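Local structure of short-chain type dehydrogenase/reductase (3SVT) at residues T86-C98 against E137-I149. The protein probably works as an NAD-dependent oxidoreductase of the short-chain dehydrogenase/reductase family. Numbering follows the deposited sequence.
Sequences TAWHGRLHGVVHC and EMVRGGGGSFVGI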
# COMPACT_ATOMS: atom_id res chain seq x y z
N THR B 86 3.11 -31.21 17.62
CA THR B 86 2.76 -32.04 16.49
C THR B 86 2.63 -33.52 16.88
O THR B 86 1.74 -34.24 16.41
CB THR B 86 3.82 -31.89 15.40
OG1 THR B 86 3.98 -30.49 15.09
CG2 THR B 86 3.43 -32.67 14.15
N ALA B 87 3.54 -33.97 17.73
CA ALA B 87 3.55 -35.34 18.24
C ALA B 87 2.35 -35.60 19.15
O ALA B 87 1.96 -36.76 19.34
CB ALA B 87 4.85 -35.61 18.98
N TRP B 88 1.75 -34.53 19.68
CA TRP B 88 0.65 -34.67 20.64
C TRP B 88 -0.47 -35.56 20.08
O TRP B 88 -0.81 -36.57 20.68
CB TRP B 88 0.10 -33.28 20.98
CG TRP B 88 -0.87 -33.19 22.14
CD1 TRP B 88 -1.39 -34.21 22.90
CD2 TRP B 88 -1.47 -31.99 22.64
NE1 TRP B 88 -2.25 -33.70 23.85
CE2 TRP B 88 -2.31 -32.34 23.71
CE3 TRP B 88 -1.35 -30.64 22.30
CZ2 TRP B 88 -3.04 -31.40 24.43
CZ3 TRP B 88 -2.08 -29.69 23.04
CH2 TRP B 88 -2.91 -30.08 24.08
N HIS B 89 -1.03 -35.16 18.94
CA HIS B 89 -2.06 -35.96 18.24
C HIS B 89 -1.66 -36.37 16.82
O HIS B 89 -2.42 -37.07 16.15
CB HIS B 89 -3.38 -35.19 18.15
CG HIS B 89 -3.94 -34.83 19.49
ND1 HIS B 89 -4.00 -33.52 19.93
CD2 HIS B 89 -4.43 -35.59 20.49
CE1 HIS B 89 -4.53 -33.50 21.14
NE2 HIS B 89 -4.79 -34.75 21.51
N GLY B 90 -0.48 -35.94 16.36
CA GLY B 90 0.02 -36.33 15.04
C GLY B 90 -0.03 -35.26 13.97
O GLY B 90 0.61 -35.40 12.93
N ARG B 91 -0.79 -34.19 14.21
CA ARG B 91 -0.94 -33.13 13.23
C ARG B 91 -1.02 -31.77 13.89
O ARG B 91 -1.58 -31.66 14.96
CB ARG B 91 -2.20 -33.36 12.40
CG ARG B 91 -2.14 -32.68 11.03
CD ARG B 91 -3.37 -32.97 10.17
NE ARG B 91 -3.64 -31.89 9.22
CZ ARG B 91 -4.64 -31.87 8.34
NH1 ARG B 91 -5.47 -32.91 8.24
NH2 ARG B 91 -4.80 -30.83 7.54
N LEU B 92 -0.46 -30.75 13.25
CA LEU B 92 -0.52 -29.37 13.74
C LEU B 92 -1.38 -28.59 12.76
O LEU B 92 -1.01 -28.42 11.60
CB LEU B 92 0.87 -28.74 13.87
CG LEU B 92 0.92 -27.24 14.25
CD1 LEU B 92 0.42 -27.01 15.67
CD2 LEU B 92 2.33 -26.70 14.11
N HIS B 93 -2.55 -28.15 13.23
CA HIS B 93 -3.54 -27.49 12.38
C HIS B 93 -3.25 -26.01 12.20
O HIS B 93 -3.68 -25.40 11.23
CB HIS B 93 -4.94 -27.70 12.95
CG HIS B 93 -5.40 -29.11 12.84
ND1 HIS B 93 -5.13 -30.07 13.79
CD2 HIS B 93 -6.05 -29.75 11.83
CE1 HIS B 93 -5.63 -31.23 13.40
NE2 HIS B 93 -6.19 -31.06 12.22
N GLY B 94 -2.55 -25.40 13.14
CA GLY B 94 -2.29 -23.98 12.97
C GLY B 94 -1.46 -23.38 14.06
O GLY B 94 -1.15 -24.04 15.05
N VAL B 95 -1.14 -22.11 13.87
CA VAL B 95 -0.29 -21.38 14.77
C VAL B 95 -0.80 -19.98 14.84
O VAL B 95 -1.19 -19.41 13.82
CB VAL B 95 1.20 -21.31 14.25
CG1 VAL B 95 2.06 -20.44 15.14
CG2 VAL B 95 1.80 -22.69 14.15
N VAL B 96 -0.77 -19.41 16.04
CA VAL B 96 -0.93 -17.99 16.24
C VAL B 96 0.28 -17.48 16.99
O VAL B 96 0.54 -17.89 18.16
CB VAL B 96 -2.21 -17.65 17.01
CG1 VAL B 96 -2.44 -16.11 16.98
CG2 VAL B 96 -3.43 -18.38 16.42
N HIS B 97 1.04 -16.61 16.33
CA HIS B 97 2.32 -16.16 16.83
C HIS B 97 2.17 -14.76 17.43
O HIS B 97 2.11 -13.75 16.72
CB HIS B 97 3.41 -16.26 15.74
CG HIS B 97 4.73 -15.67 16.12
ND1 HIS B 97 5.49 -16.15 17.17
CD2 HIS B 97 5.42 -14.61 15.62
CE1 HIS B 97 6.59 -15.42 17.29
NE2 HIS B 97 6.58 -14.49 16.35
N CYS B 98 2.07 -14.72 18.76
CA CYS B 98 1.91 -13.47 19.50
C CYS B 98 3.16 -13.04 20.26
O CYS B 98 3.19 -11.89 20.79
CB CYS B 98 0.78 -13.58 20.51
SG CYS B 98 -0.65 -14.43 19.88
N GLU B 137 5.72 -28.96 9.46
CA GLU B 137 4.72 -29.94 9.88
C GLU B 137 3.38 -29.71 9.23
O GLU B 137 2.71 -30.66 8.84
CB GLU B 137 4.54 -29.96 11.39
CG GLU B 137 5.82 -30.24 12.19
CD GLU B 137 6.48 -31.55 11.82
OE1 GLU B 137 5.78 -32.47 11.37
OE2 GLU B 137 7.71 -31.64 11.98
N MET B 138 2.99 -28.44 9.10
CA MET B 138 1.71 -28.14 8.46
C MET B 138 1.71 -28.57 7.00
O MET B 138 0.69 -29.07 6.50
CB MET B 138 1.32 -26.65 8.62
CG MET B 138 0.60 -26.37 9.93
SD MET B 138 0.25 -24.61 10.27
CE MET B 138 1.90 -23.95 10.08
N VAL B 139 2.83 -28.41 6.30
CA VAL B 139 2.95 -28.92 4.94
C VAL B 139 2.81 -30.45 4.93
O VAL B 139 2.02 -31.01 4.18
CB VAL B 139 4.27 -28.49 4.27
CG1 VAL B 139 4.47 -29.21 2.94
CG2 VAL B 139 4.31 -26.96 4.04
N ARG B 140 3.59 -31.14 5.77
CA ARG B 140 3.47 -32.60 5.88
C ARG B 140 2.05 -33.07 6.25
O ARG B 140 1.61 -34.13 5.81
CB ARG B 140 4.45 -33.17 6.91
CG ARG B 140 5.89 -32.79 6.68
CD ARG B 140 6.86 -33.92 6.97
NE ARG B 140 8.18 -33.38 7.29
CZ ARG B 140 8.68 -33.25 8.52
NH1 ARG B 140 9.89 -32.72 8.68
NH2 ARG B 140 8.00 -33.63 9.60
N GLY B 141 1.36 -32.29 7.07
CA GLY B 141 -0.01 -32.63 7.48
C GLY B 141 -1.08 -32.39 6.44
O GLY B 141 -2.24 -32.73 6.68
N GLY B 142 -0.74 -31.80 5.30
CA GLY B 142 -1.71 -31.57 4.23
C GLY B 142 -2.36 -30.20 4.25
O GLY B 142 -3.33 -29.95 3.52
N GLY B 143 -1.83 -29.29 5.06
CA GLY B 143 -2.34 -27.93 5.12
C GLY B 143 -2.52 -27.42 6.54
O GLY B 143 -2.42 -28.16 7.51
N GLY B 144 -2.78 -26.12 6.63
CA GLY B 144 -3.05 -25.49 7.92
C GLY B 144 -3.04 -23.99 7.78
O GLY B 144 -3.08 -23.48 6.67
N SER B 145 -2.98 -23.28 8.91
CA SER B 145 -3.15 -21.83 8.91
C SER B 145 -2.25 -21.15 9.94
O SER B 145 -2.34 -21.45 11.13
CB SER B 145 -4.63 -21.46 9.20
OG SER B 145 -4.79 -20.04 9.30
N PHE B 146 -1.38 -20.25 9.48
CA PHE B 146 -0.44 -19.57 10.36
C PHE B 146 -0.90 -18.10 10.47
O PHE B 146 -1.11 -17.45 9.46
CB PHE B 146 0.97 -19.63 9.76
CG PHE B 146 2.04 -19.11 10.67
CD1 PHE B 146 2.21 -17.74 10.87
CD2 PHE B 146 2.89 -20.00 11.35
CE1 PHE B 146 3.20 -17.27 11.73
CE2 PHE B 146 3.87 -19.53 12.20
CZ PHE B 146 4.03 -18.17 12.40
N VAL B 147 -1.08 -17.61 11.68
CA VAL B 147 -1.45 -16.23 11.89
C VAL B 147 -0.37 -15.51 12.71
O VAL B 147 -0.10 -15.84 13.89
CB VAL B 147 -2.82 -16.15 12.62
CG1 VAL B 147 -3.25 -14.65 12.85
CG2 VAL B 147 -3.88 -16.95 11.85
N GLY B 148 0.24 -14.51 12.10
CA GLY B 148 1.21 -13.68 12.78
C GLY B 148 0.58 -12.44 13.35
O GLY B 148 -0.18 -11.73 12.67
N ILE B 149 0.90 -12.14 14.60
CA ILE B 149 0.42 -10.90 15.22
C ILE B 149 1.44 -9.78 15.09
O ILE B 149 2.51 -9.82 15.70
CB ILE B 149 0.05 -11.06 16.69
CG1 ILE B 149 -0.90 -12.25 16.88
CG2 ILE B 149 -0.55 -9.74 17.22
CD1 ILE B 149 -2.25 -12.08 16.22
O HOH W 1 -1.27 -29.91 9.20
O HOH W 2 1.09 -31.67 10.82
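V95 and V147 sit on adjacent parallel strands in the Rossmann-fold sheet of this short-chain dehydrogenase. Helix 113-140 makes the beta-alpha-beta crossover between strands 94-97 and 144-149, whose axes run 4.7 Å apart with an angle of 1° between them. Five backbone hydrogen bonds zip the pair together, from S145 N to H93 O at one end to I149 N to H97 O at the other. The straightest is H97 N to V147 O, 2.8 Å with 170° at the hydrogen.

Where the strands begin, two waters bridge the segments. Water 1 accepts from R91 NE and donates to L92 O and G143 O, though other acceptors compete for its protons; water 2 accepts from L92 N and donates to E137 O, joining the turn before one strand to the last turn of the crossover helix. The extended R91 side chain lies across the glycine turn, where G142 closes the helix in a Schellman motif. G141 O stands 2.9 Å above the centre of the guanidinium plane, so it meets the N-H groups at a poor angle and makes no hydrogen bond with NE or NH2. H93 NE2 lies over the opposite face, toward its rim, while H93 ND1 is hydrogen-bonded to T13 N.

Apolar packing divides between the two faces of the sheet. On the crossover-helix side, the F146 ring runs alongside V95, with CE2 3.6 Å from V95 CG1, and CZ reaches H97 CB; V130 and L131 of the helix add to this layer. M138 brings SD to 3.8 Å from G94 CA, and a bend at chi3 (-54°) swings CE toward V95 CG2. On the other face, V96 and V147 both pack against L238 of helix 227-238. At the C-terminal end, I149 splits its reach: CD1 meets V96 CG1 at 4.1 Å, while CG1 lies 3.7 Å from C98 SG.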